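Local coordinates for protein heme oxygenase (Leptospira interrogans, PDB 5KZL) that catalyses the oxidative breakdown of heme, probably to biliverdin, iron and carbon monoxide as other heme oxygenases do, and is linked to virulence, at residues S27-F30 and I31-F34; Y53-E56 and S57-E61; Y162-P165 and M166-D169; L184-D188 and S189-S193. The protein carries 1 engineered substitution. All blocks are in the same frame, centred on the assembly; numbering follows the deposited sequence.

Interaction 1 of 4, residues S27-F30 and I31-F34; sequences SSAF and IRSF. Engineered in segment 31-34: S33 (natural residue Cys).
F30 and F34 both hold CG anti to their backbone N (chi1 174° and -167°), which sends the two side chains alongside each other, one turn apart at the start of helix 29-36 in the all-helical heme oxygenase fold. The rings meet obliquely, planes at 61°, with F30 CE2 4.1 Å from F34 CD2. I31 sends its CD1 to the F30 ring, 3.7 Å from F30 CD2, and its side chain also touches the bound heme, being part of the heme pocket. S28 occupies the N-cap position, but its side chain makes no capping bond; S28 OG instead rests 3.6 Å from I31 CG1. Both phenylalanines are buried: F30 also meets the ring of H47, and F34 packs on L143, V146 and A147 of helix 125-151.

The exposed side carries R32 and S33. R32 bends at chi3 and turns back over the first turn, so that its guanidinium has S28 O above one face and its NH2 donates to S27 O at 3.0 Å, from above the carbonyl plane. The engineered S33 places OG beside its own backbone N, and A29 O accepts from both S33 N and S33 OG, each 3.1 Å away.

Interaction 2 of 4, residues Y53-E56 and S57-E61; sequences YVYE and SMEEE
E59 reaches back along Y55, one turn earlier. Its CB lies 3.3 Å from Y55 O, the carbonyl that accepts the E59 N-H; CG and CD then run past the same oxygen, with E59 CG 3.2 Å from Y55 O. With CG beside the backbone N (chi1 -64°) and the chain extended beyond it, the carboxylate arrives at the edge of the Y55 ring, where E59 OE2 sits 3.5 Å from Y55 CD1. Carboxylate and ring are turned 58° against each other. The buried acid is well supplied with donors: Y133 OH and R81 N bond to OE2, and K82 N bonds to OE1.

Y55 pairs with M58 at i+3 and E59 at i+4 on the long helix 41-64, in the buried part of the heme oxygenase fold. In one of its two conformers M58 lies alongside Y55, bent at chi3, M58 CE 3.6 Å from Y55 CD1 and oblique to the ring. The Y55 hydroxyl is bonded to D136 and R132 of helix 125-151, against which M58 also packs. On a more open side, E56 and E60 run side by side, E56 OE2 4.2 Å from E60 OE2, a like-charge approach that may raise the proton affinity of either acid.

Interaction 3 of 4, residues Y162-P165 and M166-D169; sequences YEFP and MIQD
F164 and I167 close the buried half of a type I beta turn, lying side by side and pointing the same way. I167 CD1 is 3.9 Å from F164 CB and 4.1 Å from F164 CD2, so the methyl comes in at the root of the ring, obliquely to its plane. The turn is tied by I167 N donating to F164 O at 3.0 Å, nearly straight at 160°, although the donor stands well above the carbonyl plane. Beyond the turn, L79 packs on both F164 and I167, helix 125-151 covers F164 through D136 and L137, and R81 makes a cation-pi contact with the F164 ring.

The other half is looser and faces outward. P165 and M166, the two central residues of the turn, are exposed, and M166 stretches away from the turn with its chain extended, to touch E78. Q168 instead bends at chi2 (82°), which returns its amide to the turn: Q168 NE2 donates to P165 O at 3.0 Å, a weak bond with an angle of only 125°. Chemically, F164-I167 packing and one backbone bond fix the turn's inner side, the weak Q168 bond adding less, while polar bonds of E163 and D169 also tie the loop.

Interaction 4 of 4, residues L184-D188 and S189-S193; sequences LPVND and SEKQS
E190 OE2 stands over one face of the N187 amide, 3.5 Å from N187 CG and almost straight above it, with the planes of amide and carboxylate 36° apart. At the amide's oxygen end, N187 OD1 accepts from E190 N at 2.9 Å, nearly along the C=O axis; on the carboxylate, E190 OE2 takes the N187 N-H at 2.9 Å with its anti lone pair. This reciprocal pair is a capping box at the start of helix 188-210, with N187 as N-cap. The chi1 of 61° sets N187 CG between its own backbone N and carbonyl carbon, from where OD1 reaches the first turn. E190 OE2 also approaches V186 CA, at 3.4 Å.

The D188 carboxylate lies alongside K191. Its OD1 forms a salt bridge to K191 NZ at 2.9 Å, while K191 CD passes 3.3 Å from the same oxygen. The ammonium has further partners in M8 O and a water that also donates to V186 O. V186 CG2 touches the lysine stem at K191 CG, 3.7 Å away. A second water joins D188 O to Q192 NE2.

All of this lies at the surface, where the chain leaves helix 170-183 and, after an inverse gamma turn centred on P185, enters helix 188-210; helix 10-17 packs against K191 and Q192 through I13, and V70 touches V186.

Interaction 2 is the buried member of the set, within helix 41-64; E59 is held by hydrogen bonds from outside the two segments, while E56 and E60 come close as like charges. Interactions 1 and 3 are each partly buried, with aromatic and aliphatic side chains inside and polar or exposed residues outside; they touch directly where F34 CZ packs 3.5 Å from Y162 OH. Interaction 4 is a surface contact built from a capping box, a salt bridge and waters. Residues 27-34 and 184-193 both enter a helix, but only the latter has a side-chain cap; 162-169 also leads into a helix, capped by D169. Interaction 3 alone is all loop; interaction 1 alone touches the heme.

Interaction 1 of 4, residues S27-F30 and I31-F34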
loop_
_atom_site.group_PDB
_atom_site.type_symbol
_atom_site.label_atom_id
_atom_site.label_comp_id
_atom_site.label_asym_id
_atom_site.label_seq_id
_atom_site.Cartn_x
_atom_site.Cartn_y
_atom_site.Cartn_z
ATOM N N SER A 27 -7.353 12.024 8.451
ATOM C CA SER A 27 -7.227 13.154 9.380
ATOM C C SER A 27 -6.087 14.071 8.950
ATOM O O SER A 27 -5.979 15.201 9.429
ATOM C CB SER A 27 -7.026 12.669 10.813
ATOM O OG SER A 27 -8.244 12.172 11.341
ATOM N N SER A 28 -5.244 13.588 8.025
ATOM C CA SER A 28 -4.162 14.365 7.434
ATOM C C SER A 28 -4.799 15.354 6.481
ATOM O O SER A 28 -5.791 15.019 5.831
ATOM C CB SER A 28 -3.197 13.458 6.667
ATOM O OG SER A 28 -3.705 12.149 6.452
ATOM N N ALA A 29 -4.251 16.575 6.407
ATOM C CA ALA A 29 -4.737 17.599 5.484
ATOM C C ALA A 29 -4.343 17.262 4.041
ATOM O O ALA A 29 -4.981 17.757 3.100
ATOM C CB ALA A 29 -4.181 18.952 5.857
ATOM N N PHE A 30 -3.272 16.446 3.874
ATOM C CA PHE A 30 -2.833 16.010 2.545
ATOM C C PHE A 30 -3.975 15.212 1.899
ATOM O O PHE A 30 -4.380 15.524 0.778
ATOM C CB PHE A 30 -1.550 15.154 2.614
ATOM C CG PHE A 30 -1.167 14.589 1.264
ATOM C CD1 PHE A 30 -0.600 15.402 0.287
ATOM C CD2 PHE A 30 -1.406 13.257 0.959
ATOM C CE1 PHE A 30 -0.265 14.881 -0.969
ATOM C CE2 PHE A 30 -1.097 12.745 -0.307
ATOM C CZ PHE A 30 -0.528 13.560 -1.258
ATOM N N ILE A 31 -4.516 14.220 2.639
ATOM C CA ILE A 31 -5.611 13.370 2.169
ATOM C C ILE A 31 -6.929 14.159 2.061
ATOM O O ILE A 31 -7.617 14.009 1.061
ATOM C CB ILE A 31 -5.739 12.059 3.001
ATOM C CG1 ILE A 31 -4.396 11.282 3.039
ATOM C CG2 ILE A 31 -6.868 11.157 2.491
ATOM C CD1 ILE A 31 -3.909 10.621 1.684
ATOM N N ARG A 32 -7.277 15.011 3.051
ATOM C CA ARG A 32 -8.521 15.798 2.944
ATOM C C ARG A 32 -8.557 16.613 1.649
ATOM O O ARG A 32 -9.567 16.592 0.942
ATOM C CB ARG A 32 -8.690 16.759 4.122
ATOM C CG ARG A 32 -9.573 16.274 5.251
ATOM C CD ARG A 32 -9.918 17.437 6.177
ATOM N NE ARG A 32 -8.714 18.146 6.633
ATOM C CZ ARG A 32 -7.965 17.782 7.672
ATOM N NH1 ARG A 32 -6.880 18.474 7.987
ATOM N NH2 ARG A 32 -8.299 16.724 8.406
ATOM N N SER A 33 -7.444 17.320 1.330
ATOM C CA SER A 33 -7.379 18.136 0.123
ATOM C C SER A 33 -7.443 17.266 -1.117
ATOM O O SER A 33 -8.213 17.578 -2.021
ATOM C CB SER A 33 -6.144 19.031 0.125
ATOM O OG SER A 33 -6.197 19.927 1.225
ATOM N N PHE A 34 -6.685 16.140 -1.132
ATOM C CA PHE A 34 -6.676 15.150 -2.209
ATOM C C PHE A 34 -8.127 14.699 -2.458
ATOM O O PHE A 34 -8.558 14.687 -3.606
ATOM C CB PHE A 34 -5.771 13.961 -1.807
ATOM C CG PHE A 34 -5.350 12.929 -2.837
ATOM C CD1 PHE A 34 -5.824 12.982 -4.147
ATOM C CD2 PHE A 34 -4.480 11.903 -2.494
ATOM C CE1 PHE A 34 -5.455 12.008 -5.084
ATOM C CE2 PHE A 34 -4.111 10.933 -3.432
ATOM C CZ PHE A 34 -4.595 10.994 -4.722
#

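Interaction 2 of 4, residues Y53-E56 and S57-E61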
loop_
_atom_site.group_PDB
_atom_site.type_symbol
_atom_site.label_atom_id
_atom_site.label_comp_id
_atom_site.label_asym_id
_atom_site.label_seq_id
_atom_site.Cartn_x
_atom_site.Cartn_y
_atom_site.Cartn_z
ATOM N N TYR A 53 9.787 3.870 -1.084
ATOM C CA TYR A 53 10.594 3.160 -0.085
ATOM C C TYR A 53 9.801 2.046 0.613
ATOM O O TYR A 53 10.314 0.952 0.861
ATOM C CB TYR A 53 11.234 4.161 0.894
ATOM C CG TYR A 53 12.275 5.019 0.220
ATOM C CD1 TYR A 53 13.417 4.451 -0.341
ATOM C CD2 TYR A 53 12.104 6.399 0.102
ATOM C CE1 TYR A 53 14.366 5.229 -0.997
ATOM C CE2 TYR A 53 13.039 7.188 -0.573
ATOM C CZ TYR A 53 14.187 6.599 -1.090
ATOM O OH TYR A 53 15.161 7.335 -1.728
ATOM N N VAL A 54 8.529 2.319 0.889
ATOM C CA VAL A 54 7.655 1.355 1.572
ATOM C C VAL A 54 7.452 0.112 0.711
ATOM O O VAL A 54 7.699 -1.005 1.176
ATOM C CB VAL A 54 6.316 2.043 1.954
ATOM C CG1 VAL A 54 5.252 1.019 2.357
ATOM C CG2 VAL A 54 6.536 3.088 3.053
ATOM N N TYR A 55 6.998 0.303 -0.537
ATOM C CA TYR A 55 6.761 -0.826 -1.440
ATOM C C TYR A 55 8.042 -1.546 -1.829
ATOM O O TYR A 55 7.997 -2.753 -1.964
ATOM C CB TYR A 55 5.960 -0.381 -2.667
ATOM C CG TYR A 55 4.503 -0.110 -2.362
ATOM C CD1 TYR A 55 3.557 -1.125 -2.436
ATOM C CD2 TYR A 55 4.068 1.166 -2.016
ATOM C CE1 TYR A 55 2.206 -0.879 -2.182
ATOM C CE2 TYR A 55 2.714 1.430 -1.778
ATOM C CZ TYR A 55 1.793 0.401 -1.857
ATOM O OH TYR A 55 0.472 0.644 -1.617
ATOM N N GLU A 56 9.174 -0.838 -1.996
ATOM C CA GLU A 56 10.461 -1.484 -2.293
ATOM C C GLU A 56 10.776 -2.497 -1.192
ATOM O O GLU A 56 11.114 -3.640 -1.499
ATOM C CB GLU A 56 11.586 -0.444 -2.402
ATOM C CG GLU A 56 12.983 -1.044 -2.445
ATOM C CD GLU A 56 14.082 -0.005 -2.513
ATOM O OE1 GLU A 56 14.166 0.847 -1.598
ATOM O OE2 GLU A 56 14.860 -0.042 -3.492
ATOM N N SER A 57 10.646 -2.086 0.081
ATOM C CA SER A 57 10.897 -2.947 1.248
ATOM C C SER A 57 9.866 -4.076 1.335
ATOM O O SER A 57 10.250 -5.242 1.465
ATOM C CB SER A 57 10.875 -2.133 2.534
ATOM O OG SER A 57 11.215 -2.991 3.616
ATOM N N MET A 58 8.551 -3.730 1.250
ATOM C CA MET A 58 7.515 -4.748 1.316
ATOM C C MET A 58 7.718 -5.823 0.247
ATOM O O MET A 58 7.629 -7.008 0.585
ATOM C CB MET A 58 6.122 -4.108 1.266
ATOM C CG MET A 58 5.001 -5.114 1.377
ATOM S SD MET A 58 3.393 -4.371 1.681
ATOM C CE MET A 58 3.156 -3.488 0.212
ATOM N N GLU A 59 8.062 -5.431 -1.005
ATOM C CA GLU A 59 8.287 -6.363 -2.119
ATOM C C GLU A 59 9.571 -7.153 -1.943
ATOM O O GLU A 59 9.586 -8.347 -2.252
ATOM C CB GLU A 59 8.168 -5.658 -3.475
ATOM C CG GLU A 59 6.721 -5.171 -3.584
ATOM C CD GLU A 59 6.256 -4.042 -4.484
ATOM O OE1 GLU A 59 6.998 -3.631 -5.403
ATOM O OE2 GLU A 59 5.087 -3.628 -4.315
ATOM N N GLU A 60 10.588 -6.549 -1.317
ATOM C CA GLU A 60 11.810 -7.298 -1.003
ATOM C C GLU A 60 11.486 -8.433 -0.009
ATOM O O GLU A 60 11.888 -9.583 -0.205
ATOM C CB GLU A 60 12.846 -6.359 -0.390
ATOM C CG GLU A 60 13.678 -5.639 -1.424
ATOM C CD GLU A 60 14.657 -4.636 -0.843
ATOM O OE1 GLU A 60 14.856 -4.636 0.396
ATOM O OE2 GLU A 60 15.212 -3.833 -1.629
ATOM N N GLU A 61 10.716 -8.101 1.029
ATOM C CA GLU A 61 10.334 -9.019 2.096
ATOM C C GLU A 61 9.289 -10.058 1.668
ATOM O O GLU A 61 9.396 -11.219 2.073
ATOM C CB GLU A 61 9.911 -8.224 3.350
ATOM C CG GLU A 61 11.011 -7.313 3.917
ATOM C CD GLU A 61 12.419 -7.884 3.969
ATOM O OE1 GLU A 61 12.587 -9.075 4.317
ATOM O OE2 GLU A 61 13.363 -7.136 3.639
#

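Interaction 3 of 4, residues Y162-P165 and M166-D169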
loop_
_atom_site.group_PDB
_atom_site.type_symbol
_atom_site.label_atom_id
_atom_site.label_comp_id
_atom_site.label_asym_id
_atom_site.label_seq_id
_atom_site.Cartn_x
_atom_site.Cartn_y
_atom_site.Cartn_z
ATOM N N TYR A 162 -1.680 3.676 -9.698
ATOM C CA TYR A 162 -3.074 3.246 -9.543
ATOM C C TYR A 162 -3.527 2.192 -10.537
ATOM O O TYR A 162 -4.683 1.760 -10.466
ATOM C CB TYR A 162 -3.999 4.459 -9.649
ATOM C CG TYR A 162 -3.595 5.579 -8.724
ATOM C CD1 TYR A 162 -3.780 5.474 -7.350
ATOM C CD2 TYR A 162 -3.013 6.740 -9.218
ATOM C CE1 TYR A 162 -3.368 6.485 -6.485
ATOM C CE2 TYR A 162 -2.600 7.762 -8.364
ATOM C CZ TYR A 162 -2.800 7.638 -7.000
ATOM O OH TYR A 162 -2.393 8.630 -6.149
ATOM N N GLU A 163 -2.643 1.783 -11.465
ATOM C CA GLU A 163 -2.992 0.834 -12.522
ATOM C C GLU A 163 -2.301 -0.521 -12.384
ATOM O O GLU A 163 -1.108 -0.606 -12.033
ATOM C CB GLU A 163 -2.725 1.459 -13.902
ATOM C CG GLU A 163 -3.436 2.781 -14.133
ATOM C CD GLU A 163 -3.404 3.203 -15.589
ATOM O OE1 GLU A 163 -2.369 2.961 -16.248
ATOM O OE2 GLU A 163 -4.412 3.767 -16.072
ATOM N N PHE A 164 -3.073 -1.582 -12.667
ATOM C CA PHE A 164 -2.644 -2.977 -12.564
ATOM C C PHE A 164 -2.729 -3.642 -13.941
ATOM O O PHE A 164 -3.708 -4.333 -14.203
ATOM C CB PHE A 164 -3.507 -3.720 -11.501
ATOM C CG PHE A 164 -3.341 -3.106 -10.130
ATOM C CD1 PHE A 164 -4.113 -2.013 -9.740
ATOM C CD2 PHE A 164 -2.365 -3.573 -9.253
ATOM C CE1 PHE A 164 -3.933 -1.419 -8.484
ATOM C CE2 PHE A 164 -2.175 -2.962 -8.008
ATOM C CZ PHE A 164 -2.971 -1.904 -7.627
ATOM N N PRO A 165 -1.746 -3.410 -14.850
ATOM C CA PRO A 165 -1.846 -3.994 -16.202
ATOM C C PRO A 165 -1.856 -5.524 -16.214
ATOM O O PRO A 165 -2.376 -6.107 -17.149
ATOM C CB PRO A 165 -0.642 -3.398 -16.945
ATOM C CG PRO A 165 0.330 -3.037 -15.862
ATOM C CD PRO A 165 -0.523 -2.586 -14.711
ATOM N N MET A 166 -1.356 -6.169 -15.142
ATOM C CA MET A 166 -1.333 -7.628 -15.031
ATOM C C MET A 166 -2.701 -8.209 -14.622
ATOM O O MET A 166 -2.863 -9.431 -14.597
ATOM C CB MET A 166 -0.247 -8.066 -14.013
ATOM C CG MET A 166 1.161 -7.718 -14.438
ATOM S SD MET A 166 2.400 -8.309 -13.254
ATOM C CE MET A 166 3.914 -8.014 -14.160
ATOM N N ILE A 167 -3.659 -7.344 -14.245
ATOM C CA ILE A 167 -4.993 -7.736 -13.768
ATOM C C ILE A 167 -6.035 -7.154 -14.737
ATOM O O ILE A 167 -6.259 -5.945 -14.744
ATOM C CB ILE A 167 -5.226 -7.270 -12.280
ATOM C CG1 ILE A 167 -4.174 -7.866 -11.281
ATOM C CG2 ILE A 167 -6.652 -7.580 -11.816
ATOM C CD1 ILE A 167 -4.148 -7.171 -9.818
ATOM N N GLN A 168 -6.695 -8.006 -15.528
ATOM C CA GLN A 168 -7.700 -7.520 -16.488
ATOM C C GLN A 168 -9.103 -7.486 -15.922
ATOM O O GLN A 168 -9.969 -6.834 -16.498
ATOM C CB GLN A 168 -7.661 -8.305 -17.813
ATOM C CG GLN A 168 -6.371 -8.111 -18.621
ATOM C CD GLN A 168 -5.256 -8.996 -18.120
ATOM O OE1 GLN A 168 -5.429 -10.207 -17.921
ATOM N NE2 GLN A 168 -4.100 -8.398 -17.853
ATOM N N ASP A 169 -9.332 -8.194 -14.803
ATOM C CA ASP A 169 -10.613 -8.256 -14.086
ATOM C C ASP A 169 -10.370 -7.855 -12.628
ATOM O O ASP A 169 -10.164 -8.712 -11.774
ATOM C CB ASP A 169 -11.206 -9.681 -14.175
ATOM C CG ASP A 169 -12.506 -9.908 -13.424
ATOM O OD1 ASP A 169 -13.116 -8.907 -12.967
ATOM O OD2 ASP A 169 -12.896 -11.088 -13.257
#

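Interaction 4 of 4, residues L184-D188 and S189-S193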
loop_
_atom_site.group_PDB
_atom_site.type_symbol
_atom_site.label_atom_id
_atom_site.label_comp_id
_atom_site.label_asym_id
_atom_site.label_seq_id
_atom_site.Cartn_x
_atom_site.Cartn_y
_atom_site.Cartn_z
ATOM N N LEU A 184 -5.851 -18.747 4.122
ATOM C CA LEU A 184 -4.609 -18.765 4.887
ATOM C C LEU A 184 -4.647 -19.758 6.023
ATOM O O LEU A 184 -5.595 -19.711 6.813
ATOM C CB LEU A 184 -4.214 -17.373 5.412
ATOM C CG LEU A 184 -3.891 -16.267 4.390
ATOM C CD1 LEU A 184 -3.111 -15.124 5.054
ATOM C CD2 LEU A 184 -3.138 -16.791 3.203
ATOM N N PRO A 185 -3.659 -20.691 6.105
ATOM C CA PRO A 185 -3.674 -21.670 7.205
ATOM C C PRO A 185 -3.282 -21.062 8.554
ATOM O O PRO A 185 -2.161 -21.274 9.043
ATOM C CB PRO A 185 -2.687 -22.738 6.728
ATOM C CG PRO A 185 -1.701 -21.987 5.888
ATOM C CD PRO A 185 -2.492 -20.902 5.213
ATOM N N VAL A 186 -4.206 -20.281 9.155
ATOM C CA VAL A 186 -4.006 -19.625 10.447
ATOM C C VAL A 186 -5.217 -19.851 11.338
ATOM O O VAL A 186 -6.340 -19.940 10.820
ATOM C CB VAL A 186 -3.635 -18.108 10.343
ATOM C CG1 VAL A 186 -2.252 -17.917 9.740
ATOM C CG2 VAL A 186 -4.684 -17.302 9.569
ATOM N N ASN A 187 -5.008 -19.928 12.674
ATOM C CA ASN A 187 -6.148 -20.091 13.561
ATOM C C ASN A 187 -6.700 -18.722 13.950
ATOM O O ASN A 187 -6.100 -17.702 13.616
ATOM C CB ASN A 187 -5.825 -21.005 14.759
ATOM C CG ASN A 187 -4.726 -20.495 15.655
ATOM O OD1 ASN A 187 -4.596 -19.291 15.922
ATOM N ND2 ASN A 187 -3.913 -21.412 16.168
ATOM N N ASP A 188 -7.807 -18.681 14.701
ATOM C CA ASP A 188 -8.445 -17.415 15.057
ATOM C C ASP A 188 -7.550 -16.509 15.917
ATOM O O ASP A 188 -7.535 -15.282 15.701
ATOM C CB ASP A 188 -9.827 -17.681 15.679
ATOM C CG ASP A 188 -10.788 -18.204 14.606
ATOM O OD1 ASP A 188 -10.587 -17.875 13.407
ATOM O OD2 ASP A 188 -11.703 -18.984 14.951
ATOM N N SER A 189 -6.709 -17.102 16.781
ATOM C CA SER A 189 -5.748 -16.322 17.571
ATOM C C SER A 189 -4.718 -15.646 16.668
ATOM O O SER A 189 -4.398 -14.464 16.834
ATOM C CB SER A 189 -5.049 -17.196 18.600
ATOM O OG SER A 189 -4.099 -16.400 19.287
ATOM N N GLU A 190 -4.210 -16.399 15.704
ATOM C CA GLU A 190 -3.281 -15.888 14.692
ATOM C C GLU A 190 -3.930 -14.814 13.820
ATOM O O GLU A 190 -3.258 -13.848 13.450
ATOM C CB GLU A 190 -2.764 -17.030 13.834
ATOM C CG GLU A 190 -1.871 -17.964 14.618
ATOM C CD GLU A 190 -1.373 -19.193 13.885
ATOM O OE1 GLU A 190 -0.158 -19.464 13.987
ATOM O OE2 GLU A 190 -2.190 -19.920 13.274
ATOM N N LYS A 191 -5.230 -14.959 13.509
ATOM C CA LYS A 191 -5.952 -13.928 12.745
ATOM C C LYS A 191 -6.014 -12.630 13.549
ATOM O O LYS A 191 -5.899 -11.548 12.971
ATOM C CB LYS A 191 -7.364 -14.393 12.372
ATOM C CG LYS A 191 -7.381 -15.527 11.375
ATOM C CD LYS A 191 -8.797 -16.075 11.265
ATOM C CE LYS A 191 -8.812 -17.390 10.538
ATOM N NZ LYS A 191 -10.200 -17.943 10.512
ATOM N N GLN A 192 -6.161 -12.736 14.896
ATOM C CA GLN A 192 -6.146 -11.572 15.788
ATOM C C GLN A 192 -4.818 -10.823 15.721
ATOM O O GLN A 192 -4.825 -9.581 15.731
ATOM C CB GLN A 192 -6.493 -11.948 17.227
ATOM C CG GLN A 192 -7.980 -12.171 17.458
ATOM C CD GLN A 192 -8.804 -10.937 17.135
ATOM O OE1 GLN A 192 -8.606 -9.833 17.664
ATOM N NE2 GLN A 192 -9.697 -11.086 16.211
ATOM N N SER A 193 -3.687 -11.567 15.648
ATOM C CA SER A 193 -2.345 -10.976 15.517
ATOM C C SER A 193 -2.241 -10.273 14.154
ATOM O O SER A 193 -1.651 -9.182 14.061
ATOM C CB SER A 193 -1.264 -12.047 15.646
ATOM O OG SER A 193 -1.249 -12.634 16.939
HETATM O O HOH W 1 -0.157 -20.696 11.055
HETATM O O HOH W 2 -8.892 -20.627 10.371
HETATM O O HOH W 3 -10.052 -13.711 15.321
#